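Local coordinates for probable secreted solute-binding lipoprotein (Streptomyces coelicolor, PDB 3I3V) that probably binds a solute outside the cell as the lipid-anchored receptor of a membrane transporter, as other bacterial extracellular solute-binding proteins do, at residues C[106-111]-C[283-288]; C[129-134]-C[257-262]; C[149-154]-C[216-221]; C[171-176]-C[228-233]; C[319-324]-C[331-336]. All coordinates share one frame; numbering follows the deposited sequence.

Interaction 1 of 5, residues C[106-111]-C[283-288]; sequences LADWTD and RAYTLI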
# COMPACT_ATOMS: atom_id res chain seq x y z
N LEU C 106 26.31 30.40 23.04
CA LEU C 106 25.80 29.46 24.03
C LEU C 106 26.86 29.10 25.07
O LEU C 106 26.55 28.91 26.25
CB LEU C 106 25.30 28.19 23.34
CG LEU C 106 24.83 27.12 24.33
CD1 LEU C 106 23.73 27.69 25.21
CD2 LEU C 106 24.36 25.89 23.57
N ALA C 107 28.11 29.03 24.62
CA ALA C 107 29.21 28.70 25.52
C ALA C 107 29.43 29.82 26.54
O ALA C 107 29.55 29.57 27.74
CB ALA C 107 30.48 28.47 24.72
N ASP C 108 29.47 31.05 26.04
CA ASP C 108 29.69 32.20 26.91
C ASP C 108 28.56 32.41 27.92
O ASP C 108 28.75 33.10 28.93
CB ASP C 108 29.89 33.47 26.07
CG ASP C 108 31.23 33.49 25.33
OD1 ASP C 108 31.55 34.53 24.72
OD2 ASP C 108 31.95 32.48 25.35
N TRP C 109 27.40 31.83 27.65
CA TRP C 109 26.26 31.96 28.56
C TRP C 109 26.11 30.76 29.49
O TRP C 109 25.12 30.66 30.22
CB TRP C 109 24.94 32.15 27.79
CG TRP C 109 24.62 33.57 27.42
CD1 TRP C 109 24.85 34.18 26.21
CD2 TRP C 109 23.98 34.56 28.24
NE1 TRP C 109 24.39 35.47 26.24
CE2 TRP C 109 23.86 35.74 27.47
CE3 TRP C 109 23.50 34.57 29.56
CZ2 TRP C 109 23.27 36.91 27.97
CZ3 TRP C 109 22.91 35.74 30.06
CH2 TRP C 109 22.80 36.89 29.26
N THR C 110 27.09 29.85 29.45
CA THR C 110 27.10 28.64 30.28
C THR C 110 28.14 28.80 31.38
O THR C 110 29.27 29.21 31.11
CB THR C 110 27.47 27.39 29.46
OG1 THR C 110 26.57 27.25 28.35
CG2 THR C 110 27.41 26.14 30.33
N ASP C 111 27.77 28.47 32.62
CA ASP C 111 28.69 28.59 33.75
C ASP C 111 29.52 27.32 33.94
O ASP C 111 29.49 26.43 33.09
CB ASP C 111 27.94 28.92 35.05
CG ASP C 111 26.98 27.80 35.48
OD1 ASP C 111 27.19 26.64 35.07
OD2 ASP C 111 26.03 28.09 36.24
N ARG C 283 33.97 40.71 19.66
CA ARG C 283 32.62 40.17 19.56
C ARG C 283 32.23 39.66 20.94
O ARG C 283 32.99 38.91 21.58
CB ARG C 283 32.53 39.03 18.53
CG ARG C 283 32.63 39.50 17.08
CD ARG C 283 32.39 38.36 16.08
NE ARG C 283 30.97 37.99 15.95
CZ ARG C 283 30.53 36.92 15.28
NH1 ARG C 283 31.40 36.10 14.69
NH2 ARG C 283 29.23 36.66 15.21
N ALA C 284 31.07 40.09 21.42
CA ALA C 284 30.54 39.68 22.71
C ALA C 284 29.11 39.20 22.44
O ALA C 284 28.40 39.79 21.62
CB ALA C 284 30.54 40.86 23.68
N TYR C 285 28.69 38.14 23.12
CA TYR C 285 27.36 37.59 22.92
C TYR C 285 26.54 37.63 24.20
O TYR C 285 25.53 36.95 24.31
CB TYR C 285 27.48 36.14 22.46
CG TYR C 285 28.32 35.95 21.22
CD1 TYR C 285 27.83 36.28 19.96
CD2 TYR C 285 29.62 35.46 21.32
CE1 TYR C 285 28.62 36.15 18.82
CE2 TYR C 285 30.42 35.32 20.18
CZ TYR C 285 29.91 35.67 18.93
OH TYR C 285 30.71 35.58 17.82
N THR C 286 26.97 38.45 25.16
CA THR C 286 26.25 38.50 26.42
C THR C 286 25.52 39.79 26.76
O THR C 286 25.46 40.19 27.92
CB THR C 286 27.15 38.10 27.61
OG1 THR C 286 28.37 38.85 27.58
CG2 THR C 286 27.45 36.60 27.55
N LEU C 287 24.99 40.44 25.73
CA LEU C 287 24.19 41.63 25.92
C LEU C 287 22.81 41.04 26.25
O LEU C 287 22.67 39.81 26.31
CB LEU C 287 24.14 42.47 24.64
CG LEU C 287 25.32 43.45 24.50
CD1 LEU C 287 26.62 42.67 24.44
CD2 LEU C 287 25.14 44.30 23.25
N ILE C 288 21.81 41.88 26.45
CA ILE C 288 20.47 41.41 26.81
C ILE C 288 20.08 39.98 26.41
O ILE C 288 20.12 39.60 25.24
CB ILE C 288 19.41 42.39 26.28
CG1 ILE C 288 19.58 43.74 27.00
CG2 ILE C 288 18.00 41.83 26.51
CD1 ILE C 288 18.51 44.75 26.68
O HOH W 1 30.46 37.08 24.83
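Asp108 and Trp109, where helix 103-108 ends, meet Tyr285 and Thr286, just past the strand 280-284. Trp109 is the first residue to leave helical geometry. The backbones stay well apart, with CA of Trp109 6.9 Å from CA of Thr286. Side chains and one water bridge the gap. The indole of Trp109 does most of the work. Its NE1 donates to the backbone O of Tyr285 at 2.7 Å. The bond is bent, with an N-H...O angle of 145°, and the carbonyl oxygen sits 18° out of the indole plane. The methyl CG2 of Thr286 covers one face of the same ring. It makes a CH-pi contact 3.7 Å from the centroid of the five-membered ring of Trp109. The hydroxyl of Thr286 lies between its backbone N and carbonyl carbon (chi1 51°), which leaves CG2 as the branch that meets the indole. At the ring edge, CZ2 of Trp109 lies 3.4 Å from O of Leu287.

The contact joins a helix end to a chain that runs between two sheets. Strand 280-284 belongs to the sheet of strand 122-131, and strand 289-292 to the sheet of strand 9-14. In the two-lobed periplasmic-binding-protein fold, such a passage is consistent with an interlobe connection.

Asp108 reaches the same turn through water. The water donates to OD1 of Asp108 at 2.8 Å and accepts from N of Tyr285 at 2.7 Å. OD1 of Asp108 also lies at the edge of the Tyr285 ring. The hydroxyl of Tyr285 is hydrogen-bonded to Gln353.

Interaction 2 of 5, residues C[129-134]-C[257-262]; sequences AYNRAL and EKVAGH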
# COMPACT_ATOMS: atom_id res chain seq x y z
N ALA C 129 36.72 50.38 11.34
CA ALA C 129 36.25 51.06 10.14
C ALA C 129 37.38 51.91 9.54
O ALA C 129 38.07 52.63 10.27
CB ALA C 129 35.06 51.95 10.50
N TYR C 130 37.55 51.80 8.23
CA TYR C 130 38.59 52.52 7.48
C TYR C 130 37.97 53.44 6.43
O TYR C 130 37.26 52.98 5.53
CB TYR C 130 39.53 51.53 6.78
CG TYR C 130 40.25 50.58 7.72
CD1 TYR C 130 41.54 50.86 8.17
CD2 TYR C 130 39.65 49.39 8.14
CE1 TYR C 130 42.21 49.99 9.02
CE2 TYR C 130 40.31 48.52 8.99
CZ TYR C 130 41.59 48.82 9.43
OH TYR C 130 42.26 47.95 10.26
N ASN C 131 38.23 54.73 6.53
CA ASN C 131 37.70 55.70 5.58
C ASN C 131 38.57 55.67 4.31
O ASN C 131 39.72 56.11 4.32
CB ASN C 131 37.69 57.09 6.23
CG ASN C 131 37.16 58.18 5.31
OD1 ASN C 131 36.68 59.22 5.77
ND2 ASN C 131 37.26 57.96 4.00
N ARG C 132 38.02 55.14 3.22
CA ARG C 132 38.75 55.03 1.95
C ARG C 132 39.08 56.36 1.30
O ARG C 132 40.19 56.56 0.81
CB ARG C 132 37.95 54.18 0.97
CG ARG C 132 38.27 52.71 1.02
CD ARG C 132 39.64 52.45 0.45
NE ARG C 132 39.92 51.02 0.38
CZ ARG C 132 41.04 50.52 -0.11
NH1 ARG C 132 41.99 51.33 -0.56
NH2 ARG C 132 41.23 49.20 -0.15
N ALA C 133 38.12 57.27 1.28
CA ALA C 133 38.35 58.57 0.69
C ALA C 133 39.61 59.19 1.28
O ALA C 133 40.42 59.76 0.56
CB ALA C 133 37.16 59.48 0.95
N LEU C 134 39.78 59.05 2.59
CA LEU C 134 40.95 59.62 3.25
C LEU C 134 42.22 58.79 3.03
O LEU C 134 43.31 59.35 2.96
CB LEU C 134 40.67 59.80 4.75
CG LEU C 134 39.77 60.99 5.12
CD1 LEU C 134 40.51 62.30 4.93
CD2 LEU C 134 38.52 60.98 4.26
N GLU C 257 25.85 59.10 6.60
CA GLU C 257 25.76 58.38 5.33
C GLU C 257 26.74 58.82 4.24
O GLU C 257 27.24 57.99 3.48
CB GLU C 257 24.32 58.45 4.82
CG GLU C 257 24.16 58.96 3.40
CD GLU C 257 22.76 58.72 2.88
OE1 GLU C 257 21.80 59.29 3.44
OE2 GLU C 257 22.62 57.95 1.91
N LYS C 258 26.99 60.13 4.14
CA LYS C 258 27.93 60.64 3.15
C LYS C 258 29.30 60.01 3.41
O LYS C 258 29.98 59.56 2.48
CB LYS C 258 28.03 62.16 3.24
CG LYS C 258 26.72 62.88 2.98
CD LYS C 258 26.34 62.84 1.51
CE LYS C 258 27.22 63.77 0.67
NZ LYS C 258 28.67 63.43 0.74
N VAL C 259 29.70 60.00 4.68
CA VAL C 259 30.97 59.43 5.11
C VAL C 259 30.96 57.91 5.01
O VAL C 259 31.92 57.31 4.53
CB VAL C 259 31.29 59.81 6.57
CG1 VAL C 259 32.65 59.27 6.96
CG2 VAL C 259 31.22 61.32 6.74
N ALA C 260 29.88 57.30 5.48
CA ALA C 260 29.72 55.84 5.45
C ALA C 260 29.79 55.29 4.03
O ALA C 260 30.22 54.15 3.82
CB ALA C 260 28.40 55.44 6.09
N GLY C 261 29.35 56.09 3.06
CA GLY C 261 29.37 55.65 1.68
C GLY C 261 30.72 55.10 1.24
O GLY C 261 30.79 54.06 0.58
N HIS C 262 31.79 55.80 1.62
CA HIS C 262 33.14 55.37 1.28
C HIS C 262 33.94 54.89 2.49
O HIS C 262 35.12 55.22 2.64
CB HIS C 262 33.90 56.49 0.54
CG HIS C 262 33.87 57.82 1.23
ND1 HIS C 262 33.19 58.91 0.71
CD2 HIS C 262 34.48 58.26 2.35
CE1 HIS C 262 33.40 59.96 1.49
NE2 HIS C 262 34.18 59.60 2.49
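This is a partly buried junction in which His262, following the short helix 257-261, packs against the turn from strand 122-131 into helix 132-138. It lies toward the periphery, with its centre about 23 Å from the centre of the chain. The backbones come together at one point. N of Arg132 donates to O of His262 at 3.0 Å, with an N-H...O angle of 143°. CB of Arg132 also rests 3.4 Å from that oxygen.

The imidazole of His262 carries most of the remaining contact. The methyl of Ala133 sits over one face, offset toward the rim, in a CH-pi contact 3.5 Å from the His262 ring centroid. On the opposite face lies O of Val259, from the preceding helical turn. The ring is thus sandwiched between a methyl and a carbonyl. With chi1 at 51° the imidazole of His262 swings over to Ala133.

The strand-to-helix turn has Asn131 at the N-cap position of helix 132-138. Its side chain runs beside the imidazole and points the same way, with the amide and ring planes 33° apart.

Polar ends are tied to other parts of the chain. NE2 of His262 hydrogen-bonds to Glu240. Arg132 bonds to O of Asp141 through NH1 and forms a salt bridge with Glu264 through NE. Strand 263-266, which contains Glu264, pairs antiparallel with strand 122-131.

Interaction 3 of 5, residues C[149-154]-C[216-221]; sequences QLIAAA and RDAGVF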
# COMPACT_ATOMS: atom_id res chain seq x y z
N GLN C 149 52.23 47.78 8.00
CA GLN C 149 51.45 48.54 7.04
C GLN C 149 50.63 49.62 7.75
O GLN C 149 50.50 50.74 7.24
CB GLN C 149 50.52 47.61 6.25
CG GLN C 149 51.26 46.56 5.44
CD GLN C 149 50.32 45.51 4.85
OE1 GLN C 149 49.12 45.50 5.14
NE2 GLN C 149 50.88 44.62 4.03
N LEU C 150 50.08 49.28 8.92
CA LEU C 150 49.28 50.24 9.68
C LEU C 150 50.13 51.45 10.01
O LEU C 150 49.70 52.58 9.87
CB LEU C 150 48.77 49.61 10.97
CG LEU C 150 47.98 50.52 11.93
CD1 LEU C 150 46.75 51.10 11.25
CD2 LEU C 150 47.57 49.72 13.16
N ILE C 151 51.35 51.20 10.47
CA ILE C 151 52.24 52.30 10.81
C ILE C 151 52.53 53.13 9.58
O ILE C 151 52.52 54.36 9.64
CB ILE C 151 53.57 51.80 11.40
CG1 ILE C 151 53.30 51.02 12.69
CG2 ILE C 151 54.49 52.98 11.66
CD1 ILE C 151 54.57 50.59 13.40
N ALA C 152 52.80 52.46 8.46
CA ALA C 152 53.10 53.13 7.19
C ALA C 152 51.92 53.97 6.72
O ALA C 152 52.10 55.04 6.15
CB ALA C 152 53.48 52.09 6.11
N ALA C 153 50.71 53.48 6.96
CA ALA C 153 49.52 54.22 6.57
C ALA C 153 49.38 55.43 7.50
O ALA C 153 49.02 56.52 7.06
CB ALA C 153 48.30 53.33 6.67
N ALA C 154 49.68 55.23 8.78
CA ALA C 154 49.59 56.31 9.76
C ALA C 154 50.51 57.46 9.35
O ALA C 154 50.12 58.63 9.39
CB ALA C 154 49.97 55.81 11.15
N ARG C 216 51.67 52.85 19.08
CA ARG C 216 51.45 54.16 19.70
C ARG C 216 52.62 55.13 19.52
O ARG C 216 52.44 56.30 19.18
CB ARG C 216 51.17 53.96 21.19
CG ARG C 216 51.12 55.23 22.02
CD ARG C 216 51.46 54.92 23.47
NE ARG C 216 52.82 54.42 23.56
CZ ARG C 216 53.39 53.95 24.67
NH1 ARG C 216 52.71 53.90 25.80
NH2 ARG C 216 54.64 53.52 24.63
N ASP C 217 53.83 54.66 19.79
CA ASP C 217 55.01 55.51 19.67
C ASP C 217 55.23 55.89 18.21
O ASP C 217 55.75 56.96 17.91
CB ASP C 217 56.25 54.79 20.23
CG ASP C 217 56.24 54.73 21.76
OD1 ASP C 217 57.16 54.12 22.35
OD2 ASP C 217 55.32 55.31 22.37
N ALA C 218 54.80 55.02 17.29
CA ALA C 218 54.96 55.28 15.87
C ALA C 218 53.94 56.30 15.38
O ALA C 218 53.94 56.68 14.20
CB ALA C 218 54.83 53.99 15.09
N GLY C 219 53.07 56.75 16.28
CA GLY C 219 52.06 57.73 15.93
C GLY C 219 50.83 57.17 15.23
O GLY C 219 50.25 57.84 14.38
N VAL C 220 50.42 55.96 15.59
CA VAL C 220 49.26 55.35 14.96
C VAL C 220 47.96 55.97 15.48
O VAL C 220 46.94 55.95 14.80
CB VAL C 220 49.24 53.82 15.18
CG1 VAL C 220 47.88 53.24 14.81
CG2 VAL C 220 50.32 53.17 14.34
N PHE C 221 48.00 56.53 16.68
CA PHE C 221 46.81 57.15 17.26
C PHE C 221 46.88 58.66 17.10
O PHE C 221 47.96 59.22 16.94
CB PHE C 221 46.69 56.78 18.74
CG PHE C 221 46.62 55.31 18.97
CD1 PHE C 221 45.54 54.58 18.50
CD2 PHE C 221 47.67 54.63 19.56
CE1 PHE C 221 45.51 53.21 18.61
CE2 PHE C 221 47.65 53.25 19.67
CZ PHE C 221 46.56 52.54 19.19
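The carbonyl O of Gly219 lies 3.8 Å from CB of Ala154 and accepts a hydrogen bond from NE of Arg158, one turn further along the helix. The carbonyl of Ala218 is taken in a similar way by NH2 of Arg155. Helix 147-159 therefore holds the turn after helix 203-217 by two arginines, while apolar side chains pack between the two. At Gly219 the positive phi of 81° and bonds back into the last turn make a Schellman motif. One of these bonds runs from N of Gly219 to O of Arg216, at 3.0 Å.

The apolar part is built from three residues of the helix and two of the turn. Ile151 touches Ala218 with its CG2 branch, 3.6 Å from CB of Ala218, and its CD1 also comes close to that methyl. Its CG1 meets CG2 of Val220 at 4.0 Å. Val220 divides its branches: CG1 lies anti to the backbone N (chi1 167°) and faces Leu150, whereas CG2 faces Ile151. CD2 of Leu150 is 3.9 Å from CG1 of Val220. Both Leu150 and Ile151 cross the valine at about a right angle. Ala154 comes closest by backbone, with its CA 5.3 Å from CA of Val220, and its methyl rests on that CA.

Leu215 of helix 203-217 extends the apolar patch, touching Leu150, Ile151 and Val220. Val220 also packs on Val165 of strand 163-166 and shares a backbone hydrogen bond with it. The turn thus packs on both helix 147-159 and strand 163-166, and Ala154 also touches Pro164 of that strand.

Interaction 4 of 5, residues C[171-176]-C[228-233]; sequences DWTGQK and LTSDSM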
# COMPACT_ATOMS: atom_id res chain seq x y z
N ASP C 171 38.62 56.90 28.23
CA ASP C 171 37.35 56.28 28.58
C ASP C 171 37.23 54.85 28.04
O ASP C 171 38.22 54.28 27.57
CB ASP C 171 36.15 57.16 28.20
CG ASP C 171 35.86 57.21 26.70
OD1 ASP C 171 36.44 56.42 25.92
OD2 ASP C 171 35.01 58.05 26.32
N TRP C 172 36.03 54.27 28.12
CA TRP C 172 35.81 52.90 27.68
C TRP C 172 36.28 52.50 26.28
O TRP C 172 36.64 51.35 26.05
CB TRP C 172 34.33 52.54 27.83
CG TRP C 172 33.39 53.41 27.04
CD1 TRP C 172 32.94 54.66 27.37
CD2 TRP C 172 32.77 53.08 25.79
NE1 TRP C 172 32.08 55.13 26.40
CE2 TRP C 172 31.96 54.18 25.42
CE3 TRP C 172 32.82 51.97 24.95
CZ2 TRP C 172 31.20 54.19 24.25
CZ3 TRP C 172 32.06 51.98 23.78
CH2 TRP C 172 31.26 53.08 23.44
N THR C 173 36.29 53.45 25.34
CA THR C 173 36.72 53.14 23.98
C THR C 173 38.20 52.81 23.99
O THR C 173 38.62 51.78 23.48
CB THR C 173 36.43 54.32 23.00
OG1 THR C 173 37.01 55.53 23.51
CG2 THR C 173 34.93 54.53 22.86
N GLY C 174 38.99 53.69 24.61
CA GLY C 174 40.42 53.46 24.71
C GLY C 174 40.73 52.19 25.48
O GLY C 174 41.61 51.41 25.07
N GLN C 175 40.02 51.95 26.58
CA GLN C 175 40.26 50.76 27.40
C GLN C 175 39.95 49.46 26.65
O GLN C 175 40.64 48.47 26.84
CB GLN C 175 39.48 50.85 28.73
CG GLN C 175 38.23 49.99 28.86
CD GLN C 175 38.49 48.61 29.45
OE1 GLN C 175 37.57 47.82 29.62
NE2 GLN C 175 39.75 48.33 29.77
N LYS C 176 38.93 49.48 25.79
CA LYS C 176 38.59 48.29 25.00
C LYS C 176 39.56 48.06 23.82
O LYS C 176 39.90 46.91 23.50
CB LYS C 176 37.16 48.41 24.47
CG LYS C 176 36.22 47.29 24.93
CD LYS C 176 35.91 47.37 26.42
CE LYS C 176 35.01 48.54 26.73
NZ LYS C 176 34.80 48.73 28.20
N LEU C 228 41.37 61.98 24.91
CA LEU C 228 40.15 61.95 24.10
C LEU C 228 39.05 61.07 24.70
O LEU C 228 39.31 60.26 25.59
CB LEU C 228 40.47 61.48 22.67
CG LEU C 228 41.55 62.28 21.93
CD1 LEU C 228 41.77 61.70 20.54
CD2 LEU C 228 41.13 63.74 21.85
N THR C 229 37.83 61.24 24.20
CA THR C 229 36.68 60.47 24.66
C THR C 229 35.90 59.91 23.48
O THR C 229 36.19 60.23 22.32
CB THR C 229 35.71 61.34 25.47
OG1 THR C 229 35.19 62.37 24.63
CG2 THR C 229 36.40 61.95 26.67
N SER C 230 34.91 59.09 23.78
CA SER C 230 34.07 58.50 22.75
C SER C 230 33.48 59.62 21.87
O SER C 230 33.27 59.44 20.67
CB SER C 230 32.95 57.69 23.39
OG SER C 230 32.36 56.82 22.44
N ASP C 231 33.23 60.78 22.47
CA ASP C 231 32.68 61.90 21.71
C ASP C 231 33.72 62.48 20.77
O ASP C 231 33.41 62.81 19.63
CB ASP C 231 32.17 63.00 22.64
CG ASP C 231 30.99 62.56 23.46
OD1 ASP C 231 30.08 61.91 22.89
OD2 ASP C 231 30.96 62.87 24.67
N SER C 232 34.94 62.63 21.27
CA SER C 232 36.04 63.17 20.48
C SER C 232 36.25 62.24 19.29
O SER C 232 36.39 62.68 18.15
CB SER C 232 37.33 63.20 21.31
OG SER C 232 37.09 63.73 22.60
N MSE C 233 36.28 60.94 19.58
CA MSE C 233 36.46 59.90 18.59
C MSE C 233 35.38 59.95 17.52
O MSE C 233 35.66 60.05 16.33
CB MSE C 233 36.43 58.54 19.29
CG MSE C 233 36.60 57.35 18.39
SE MSE C 233 36.50 55.72 19.43
CE MSE C 233 34.56 55.40 19.30
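A single carboxylate, that of Asp171, binds the first turns of two different helices. Asp171 is the N-cap of helix 172-182. Its OD1 accepts from N of Thr173 at 3.0 Å, from above the carboxylate plane. The same oxygen accepts from OG1 of Thr173 at 2.6 Å, met nearly along its C-O axis. With chi1 at 74°, the carboxylate folds back over the start of its own helix, within range of Thr173. The other oxygen crosses to the second helix. OD2 of Asp171 accepts from N of Ser230 at 2.7 Å, on the syn side and 21° out of plane, with an N-H...O angle of 156°.

Helix 230-238 has its own cap. Thr229 and Ser232 form a capping box, with N of Thr229 donating to OG of Ser232 at 3.1 Å. Separately, OG1 of Thr229 takes a weak bond from N of Asp231.

Beside the polar bonds, Thr173 turns its methyl to the other helix. CG2 of Thr173 lies 3.5 Å from OG of Ser230. It also meets Met233, a selenomethionine, tip to tip, 3.7 Å from its CE. The same methyl lies over the centre of the Trp172 ring, whose CZ2 is 3.4 Å from OG of Ser230.

OG1 of Thr173 also has O of Gly168 as a partner, and its proton may be shared. With two backbone N-H groups on its carboxylate, and two helix N-termini beside it, Asp171 would be expected to stay ionised.

Interaction 5 of 5, residues C[319-324]-C[331-336]; sequences FVTESG and TDAVST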
# COMPACT_ATOMS: atom_id res chain seq x y z
N PHE C 319 14.88 42.47 14.14
CA PHE C 319 15.85 43.11 15.02
C PHE C 319 17.08 43.50 14.21
O PHE C 319 17.61 44.59 14.36
CB PHE C 319 16.24 42.19 16.18
CG PHE C 319 15.28 42.25 17.33
CD1 PHE C 319 15.27 43.36 18.18
CD2 PHE C 319 14.33 41.25 17.51
CE1 PHE C 319 14.33 43.47 19.19
CE2 PHE C 319 13.38 41.35 18.52
CZ PHE C 319 13.37 42.46 19.36
N VAL C 320 17.50 42.59 13.34
CA VAL C 320 18.65 42.80 12.47
C VAL C 320 18.40 43.90 11.43
O VAL C 320 19.15 44.86 11.34
CB VAL C 320 19.00 41.50 11.73
CG1 VAL C 320 20.10 41.76 10.71
CG2 VAL C 320 19.42 40.43 12.73
N THR C 321 17.33 43.73 10.66
CA THR C 321 16.96 44.63 9.58
C THR C 321 16.41 45.99 9.98
O THR C 321 16.86 47.02 9.48
CB THR C 321 15.92 43.95 8.65
OG1 THR C 321 16.54 42.86 7.95
CG2 THR C 321 15.37 44.93 7.64
N GLU C 322 15.43 46.00 10.87
CA GLU C 322 14.79 47.24 11.32
C GLU C 322 15.53 47.98 12.43
O GLU C 322 15.45 49.21 12.53
CB GLU C 322 13.35 46.94 11.75
CG GLU C 322 12.57 46.14 10.71
CD GLU C 322 11.12 45.90 11.10
OE1 GLU C 322 10.43 45.14 10.39
OE2 GLU C 322 10.68 46.46 12.12
N SER C 323 16.25 47.25 13.28
CA SER C 323 16.97 47.90 14.37
C SER C 323 18.48 47.92 14.18
O SER C 323 19.18 48.67 14.86
CB SER C 323 16.63 47.21 15.69
OG SER C 323 17.12 47.96 16.79
N GLY C 324 18.99 47.09 13.27
CA GLY C 324 20.43 47.04 13.03
C GLY C 324 21.18 46.43 14.20
O GLY C 324 22.28 46.87 14.55
N THR C 331 21.21 33.71 11.84
CA THR C 331 20.30 34.43 10.94
C THR C 331 20.95 34.47 9.56
O THR C 331 22.14 34.15 9.41
CB THR C 331 20.11 35.91 11.30
OG1 THR C 331 20.41 36.14 12.68
CG2 THR C 331 18.68 36.33 11.03
N ASP C 332 20.17 34.87 8.57
CA ASP C 332 20.64 35.01 7.21
C ASP C 332 20.44 36.49 6.88
O ASP C 332 20.93 36.99 5.87
CB ASP C 332 19.81 34.13 6.25
CG ASP C 332 20.19 32.66 6.33
OD1 ASP C 332 19.36 31.81 5.92
OD2 ASP C 332 21.32 32.34 6.77
N ALA C 333 19.74 37.17 7.79
CA ALA C 333 19.45 38.59 7.66
C ALA C 333 20.72 39.41 7.85
O ALA C 333 21.65 38.99 8.54
CB ALA C 333 18.41 39.01 8.69
N VAL C 334 20.73 40.59 7.24
CA VAL C 334 21.87 41.49 7.33
C VAL C 334 21.36 42.91 7.51
O VAL C 334 20.39 43.31 6.86
CB VAL C 334 22.71 41.43 6.05
CG1 VAL C 334 23.83 42.47 6.11
CG2 VAL C 334 23.28 40.02 5.87
N SER C 335 22.00 43.66 8.39
CA SER C 335 21.58 45.03 8.63
C SER C 335 21.92 45.92 7.43
O SER C 335 22.84 46.73 7.47
CB SER C 335 22.26 45.57 9.90
OG SER C 335 21.79 44.90 11.06
N THR C 336 21.15 45.75 6.37
CA THR C 336 21.30 46.50 5.13
C THR C 336 21.05 48.00 5.25
O THR C 336 21.78 48.81 4.68
CB THR C 336 20.35 45.92 4.06
OG1 THR C 336 20.96 44.76 3.47
CG2 THR C 336 20.04 46.94 2.99
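The last turn of helix 313-323 runs close past the loop 331-336, with CA of Thr321 only 4.7 Å from CA of Ser335. Ser335 makes the polar link. Its OG donates to O of Val320 at 2.7 Å, coming in 38° above the carbonyl plane. That carbonyl also takes a weak bond from N of Gly324, at 3.0 Å, so two donors meet at the end of the helix. CA of Gly324 lies 3.2 Å from OG of Ser335. Gly324 is the first residue to leave the helix, with a phi of 69°. Ser335 is itself the centre of an inverse gamma turn, closed by a bond from N of Thr336 to O of Val334. Its OG lies anti to the carbonyl carbon (chi1 -67°), which directs the hydroxyl to the helix.

Val320 supplies the apolar part. Its CG1, anti to the backbone N, reaches the loop backbone 3.5 Å from N of Ser335. The same methyl lies 3.8 Å from CB of Ala333. CG2 of Val320 makes a longer approach to OG1 of Thr331. Thr321 borders the contact, with its OG1 4.0 Å from O of Val334.

Helix 339-345 packs on the loop too: Gln345 bonds to N of Ser335 and touches Val320 and Val334, while Val341 touches Ser335. Met327 of strand 326-327 packs on Val320, and Ala317, earlier in helix 313-323, meets Ala333.

Overall arrangement
From the N terminus, interaction 1 opens first, at the end of helix 103-108. It closes where strand 280-284 ends, so its loop encloses interactions 2, 3 and 4. Interaction 2 opens at the end of strand 122-131 and closes at 257-262. Interactions 3 and 4 are nested inside it. These two cross: 149-154, 171-176, 216-221 and 228-233 alternate along the chain. Both lie on the same side of the chain's centre. Interactions 1 and 2 reach the same sheet through neighbouring strands. Interaction 5 follows in series and closes a short loop around strand 326-327, which pairs with strand 122-131. No two of the contacts touch. The nearest pair, 2 and 3, has about 5 Å between nearest atoms.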